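Local structure of actin binding protein family protein (Entamoeba histolytica HM-1:IMSS, 6K2F) at residues Y55-E58 / G59-S62; A90-R93 / M94-Y98. The protein probably binds actin monomers and holds them back from polymerization, so influencing cell movement and shape. One frame throughout, in Å; residues are numbered along the deposited sequence.

Contact 1: Y55-E58 / G59-S62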
loop_
_atom_site.group_PDB
_atom_site.type_symbol
_atom_site.label_atom_id
_atom_site.label_comp_id
_atom_site.label_asym_id
_atom_site.label_seq_id
_atom_site.Cartn_x
_atom_site.Cartn_y
_atom_site.Cartn_z
ATOM N N TYR A 55 0.657 -15.347 1.837
ATOM C CA TYR A 55 -0.548 -15.478 2.684
ATOM C C TYR A 55 -1.341 -16.741 2.376
ATOM O O TYR A 55 -2.019 -17.222 3.271
ATOM C CB TYR A 55 -1.430 -14.255 2.460
ATOM C CG TYR A 55 -0.881 -13.026 3.137
ATOM C CD1 TYR A 55 0.079 -12.235 2.533
ATOM C CD2 TYR A 55 -1.284 -12.673 4.408
ATOM C CE1 TYR A 55 0.614 -11.125 3.168
ATOM C CE2 TYR A 55 -0.785 -11.544 5.046
ATOM C CZ TYR A 55 0.158 -10.754 4.416
ATOM O OH TYR A 55 0.655 -9.657 5.068
ATOM N N LEU A 56 -1.250 -17.273 1.165
ATOM C CA LEU A 56 -1.989 -18.516 0.850
ATOM C C LEU A 56 -1.414 -19.675 1.661
ATOM O O LEU A 56 -0.194 -19.718 1.954
ATOM C CB LEU A 56 -1.947 -18.790 -0.653
ATOM C CG LEU A 56 -2.540 -17.690 -1.544
ATOM C CD1 LEU A 56 -2.455 -18.063 -3.018
ATOM C CD2 LEU A 56 -3.990 -17.390 -1.166
ATOM N N VAL A 57 -2.282 -20.588 2.062
ATOM C CA VAL A 57 -1.869 -21.813 2.787
ATOM C C VAL A 57 -2.256 -23.001 1.910
ATOM O O VAL A 57 -3.426 -23.131 1.577
ATOM C CB VAL A 57 -2.528 -21.911 4.170
ATOM C CG1 VAL A 57 -2.141 -23.202 4.846
ATOM C CG2 VAL A 57 -2.169 -20.720 5.054
ATOM N N GLU A 58 -1.284 -23.806 1.501
ATOM C CA GLU A 58 -1.558 -24.868 0.498
ATOM C C GLU A 58 -2.654 -25.805 1.024
ATOM O O GLU A 58 -2.588 -26.246 2.192
ATOM C CB GLU A 58 -0.279 -25.603 0.110
ATOM C CG GLU A 58 -0.482 -26.611 -1.014
ATOM C CD GLU A 58 -1.011 -27.971 -0.608
ATOM O OE1 GLU A 58 -0.896 -28.343 0.594
ATOM O OE2 GLU A 58 -1.443 -28.729 -1.507
ATOM N N GLY A 59 -3.654 -26.048 0.181
ATOM C CA GLY A 59 -4.775 -26.963 0.471
ATOM C C GLY A 59 -5.887 -26.304 1.249
ATOM O O GLY A 59 -6.910 -26.989 1.428
ATOM N N GLU A 60 -5.712 -25.052 1.713
ATOM C CA GLU A 60 -6.729 -24.322 2.525
ATOM C C GLU A 60 -7.338 -23.223 1.664
ATOM O O GLU A 60 -6.643 -22.284 1.315
ATOM C CB GLU A 60 -6.071 -23.716 3.758
ATOM C CG GLU A 60 -5.565 -24.757 4.743
ATOM C CD GLU A 60 -5.135 -24.217 6.104
ATOM O OE1 GLU A 60 -5.289 -22.993 6.359
ATOM O OE2 GLU A 60 -4.621 -25.024 6.902
ATOM N N PRO A 61 -8.629 -23.302 1.286
ATOM C CA PRO A 61 -9.248 -22.236 0.522
ATOM C C PRO A 61 -9.181 -20.910 1.283
ATOM O O PRO A 61 -9.313 -20.857 2.465
ATOM C CB PRO A 61 -10.677 -22.711 0.281
ATOM C CG PRO A 61 -10.608 -24.212 0.459
ATOM C CD PRO A 61 -9.551 -24.423 1.517
ATOM N N SER A 62 -8.994 -19.825 0.532
ATOM C CA SER A 62 -9.115 -18.464 1.094
ATOM C C SER A 62 -9.472 -17.497 -0.010
ATOM O O SER A 62 -9.298 -17.826 -1.203
ATOM C CB SER A 62 -7.909 -18.007 1.877
ATOM O OG SER A 62 -6.755 -17.875 1.070
HETATM O O HOH W 1 -5.172 -20.038 1.913
#

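Contact 2: A90-R93 / M94-Y98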
loop_
_atom_site.group_PDB
_atom_site.type_symbol
_atom_site.label_atom_id
_atom_site.label_comp_id
_atom_site.label_asym_id
_atom_site.label_seq_id
_atom_site.Cartn_x
_atom_site.Cartn_y
_atom_site.Cartn_z
ATOM N N ALA A 90 -9.030 -29.725 -1.700
ATOM C CA ALA A 90 -9.941 -29.352 -0.597
ATOM C C ALA A 90 -11.167 -30.272 -0.714
ATOM O O ALA A 90 -11.551 -30.709 -1.838
ATOM C CB ALA A 90 -10.291 -27.891 -0.632
ATOM N N LYS A 91 -11.747 -30.643 0.419
ATOM C CA LYS A 91 -12.901 -31.565 0.417
ATOM C C LYS A 91 -14.049 -30.923 -0.373
ATOM O O LYS A 91 -14.173 -29.667 -0.385
ATOM C CB LYS A 91 -13.294 -31.942 1.847
ATOM C CG LYS A 91 -12.265 -32.788 2.590
ATOM C CD LYS A 91 -11.656 -33.915 1.767
ATOM C CE LYS A 91 -10.767 -34.844 2.568
ATOM N NZ LYS A 91 -9.430 -34.253 2.814
ATOM N N VAL A 92 -14.888 -31.756 -0.989
ATOM C CA VAL A 92 -15.974 -31.259 -1.883
ATOM C C VAL A 92 -16.863 -30.263 -1.119
ATOM O O VAL A 92 -17.166 -29.214 -1.688
ATOM C CB VAL A 92 -16.773 -32.412 -2.512
ATOM C CG1 VAL A 92 -18.026 -31.905 -3.200
ATOM C CG2 VAL A 92 -15.915 -33.204 -3.490
ATOM N N ARG A 93 -17.213 -30.525 0.146
ATOM C CA ARG A 93 -18.074 -29.585 0.936
ATOM C C ARG A 93 -17.418 -28.192 0.980
ATOM O O ARG A 93 -18.124 -27.184 0.763
ATOM C CB ARG A 93 -18.363 -30.198 2.320
ATOM C CG ARG A 93 -19.142 -29.323 3.305
ATOM C CD ARG A 93 -18.198 -28.491 4.176
ATOM N NE ARG A 93 -18.816 -27.614 5.179
ATOM C CZ ARG A 93 -18.156 -26.687 5.887
ATOM N NH1 ARG A 93 -16.852 -26.512 5.729
ATOM N NH2 ARG A 93 -18.797 -25.940 6.764
ATOM N N MET A 94 -16.114 -28.119 1.250
ATOM C CA MET A 94 -15.383 -26.844 1.395
ATOM C C MET A 94 -15.256 -26.171 0.022
ATOM O O MET A 94 -15.426 -24.957 -0.057
ATOM C CB MET A 94 -13.997 -27.060 2.007
ATOM C CG MET A 94 -14.060 -27.432 3.473
ATOM S SD MET A 94 -14.505 -25.980 4.464
ATOM C CE MET A 94 -12.965 -25.069 4.375
ATOM N N LYS A 95 -14.966 -26.924 -1.034
ATOM C CA LYS A 95 -14.828 -26.316 -2.375
ATOM C C LYS A 95 -16.172 -25.744 -2.807
ATOM O O LYS A 95 -16.183 -24.616 -3.348
ATOM C CB LYS A 95 -14.365 -27.332 -3.411
ATOM C CG LYS A 95 -12.949 -27.812 -3.222
ATOM C CD LYS A 95 -12.411 -28.504 -4.454
ATOM C CE LYS A 95 -13.088 -29.807 -4.755
ATOM N NZ LYS A 95 -12.488 -30.428 -5.964
ATOM N N MET A 96 -17.264 -26.457 -2.538
ATOM C CA MET A 96 -18.615 -26.001 -2.950
ATOM C C MET A 96 -18.964 -24.746 -2.143
ATOM O O MET A 96 -19.456 -23.774 -2.737
ATOM C CB MET A 96 -19.693 -27.064 -2.721
ATOM C CG MET A 96 -19.601 -28.278 -3.644
ATOM S SD MET A 96 -19.487 -27.907 -5.429
ATOM C CE MET A 96 -17.714 -28.000 -5.673
ATOM N N LEU A 97 -18.697 -24.760 -0.837
ATOM C CA LEU A 97 -18.991 -23.595 0.031
ATOM C C LEU A 97 -18.184 -22.388 -0.445
ATOM O O LEU A 97 -18.764 -21.308 -0.588
ATOM C CB LEU A 97 -18.632 -23.918 1.479
ATOM C CG LEU A 97 -19.149 -22.909 2.498
ATOM C CD1 LEU A 97 -20.671 -22.876 2.516
ATOM C CD2 LEU A 97 -18.614 -23.232 3.880
ATOM N N TYR A 98 -16.884 -22.528 -0.704
ATOM C CA TYR A 98 -16.065 -21.370 -1.135
ATOM C C TYR A 98 -16.475 -20.908 -2.529
ATOM O O TYR A 98 -16.501 -19.709 -2.785
ATOM C CB TYR A 98 -14.570 -21.671 -1.065
ATOM C CG TYR A 98 -14.008 -21.368 0.294
ATOM C CD1 TYR A 98 -14.088 -22.285 1.329
ATOM C CD2 TYR A 98 -13.446 -20.137 0.549
ATOM C CE1 TYR A 98 -13.565 -21.980 2.580
ATOM C CE2 TYR A 98 -12.906 -19.821 1.775
ATOM C CZ TYR A 98 -12.991 -20.736 2.808
ATOM O OH TYR A 98 -12.486 -20.452 4.055
#

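Contact 1: Y55-E58 / G59-S62
Val57 and Glu60 meet across a tight reversal of the chain, their side chains crossing at a slant. CG1 of Val57 lies over the face of the Glu60 carboxylate, 3.4 Å from its CD, and the extended glutamate runs past the valine with its methylenes. That methyl comes into place because it stands opposite Val57 N about the first torsion (chi1 177°). Between their backbones, Glu60 N donates to Val57 O at 3.0 Å in a fairly straight bond (158°). On the other face of the turn, Leu56 CD2 touches Ser62 OG at 3.6 Å. A water joins the two arms: it accepts from Val57 N (2.9 Å), donates to Glu60 O (2.8 Å) and is also hydrogen-bonded to Ser62 OG, which has a second partner in Gln25. Glu58 turns away from the other arm, and its carboxylate forms a salt bridge with Arg89, while Tyr85 OH bonds to Gly59 N. Gly59 has a positive phi (85°), a conformation favourable to glycine. The backbone angles of Glu58 and Gly59, with the Glu60 N to Val57 O bond as closure, make this a type II beta turn leading into strand 62-68 of the ADF-homology fold.

Contact 2: A90-R93 / M94-Y98
The Arg93 guanidinium has Leu97 CD2 over one face, 3.9 Å above its plane and displaced toward the rim, while Met94 sits at its edge, with CG in the plane and 3.7 Å from NH1. The sulfur of Met94 is modelled too close to NH1 for a normal contact, so that detail is doubtful. At the edge of the Tyr98 ring, and in its plane, lies Met94 O, which also accepts the backbone N-H of Tyr98. This is the first part of helix 92-101, with Lys91 as N-cap residue, in the N-terminal ADF-homology domain of twinfilin. Lys95 N bonds to Lys91 O at 2.9 Å, approaching nearly in line with the carbonyl, and Met96 N and Leu97 N continue the i to i+4 pattern to Val92 O and Arg93 O. Residues one turn apart therefore run side by side: Arg93 alongside Leu97, and Val92 CG1 against Met96 CG at 4.0 Å. The bend of Arg93 at chi2 (-91°) swings its chain along the helix toward Leu97. On another side Lys95 reaches back past the helix start to Asp88 O, which NZ bonds. Along the way its CG rests on Ala90 CB at 3.7 Å, and its CE lies 3.4 Å from Ala90 O.

How the contacts relate
A turn and a helix start illustrate how two short-range motifs pack against each other in one domain. Contact 1 leads into strand 62-68, contact 2 begins helix 92-101, and their centres are about 13 Å apart on the same side of the chain's centre. They touch directly: Pro61 CG packs on Ala90 CB at 3.9 Å, and Ser62 CA meets Tyr98 CE2 at 4.1 Å, so Ala90, just before the helix, and Tyr98, within it, both pack on the chain leaving the turn. Tyr98 extends this packing to Tyr63, and its hydroxyl bonds to Ile28 N. Placed between strands 77-85 and 114-120, helix 92-101 probably belongs to the actin-binding surface known in ADF/cofilin relatives.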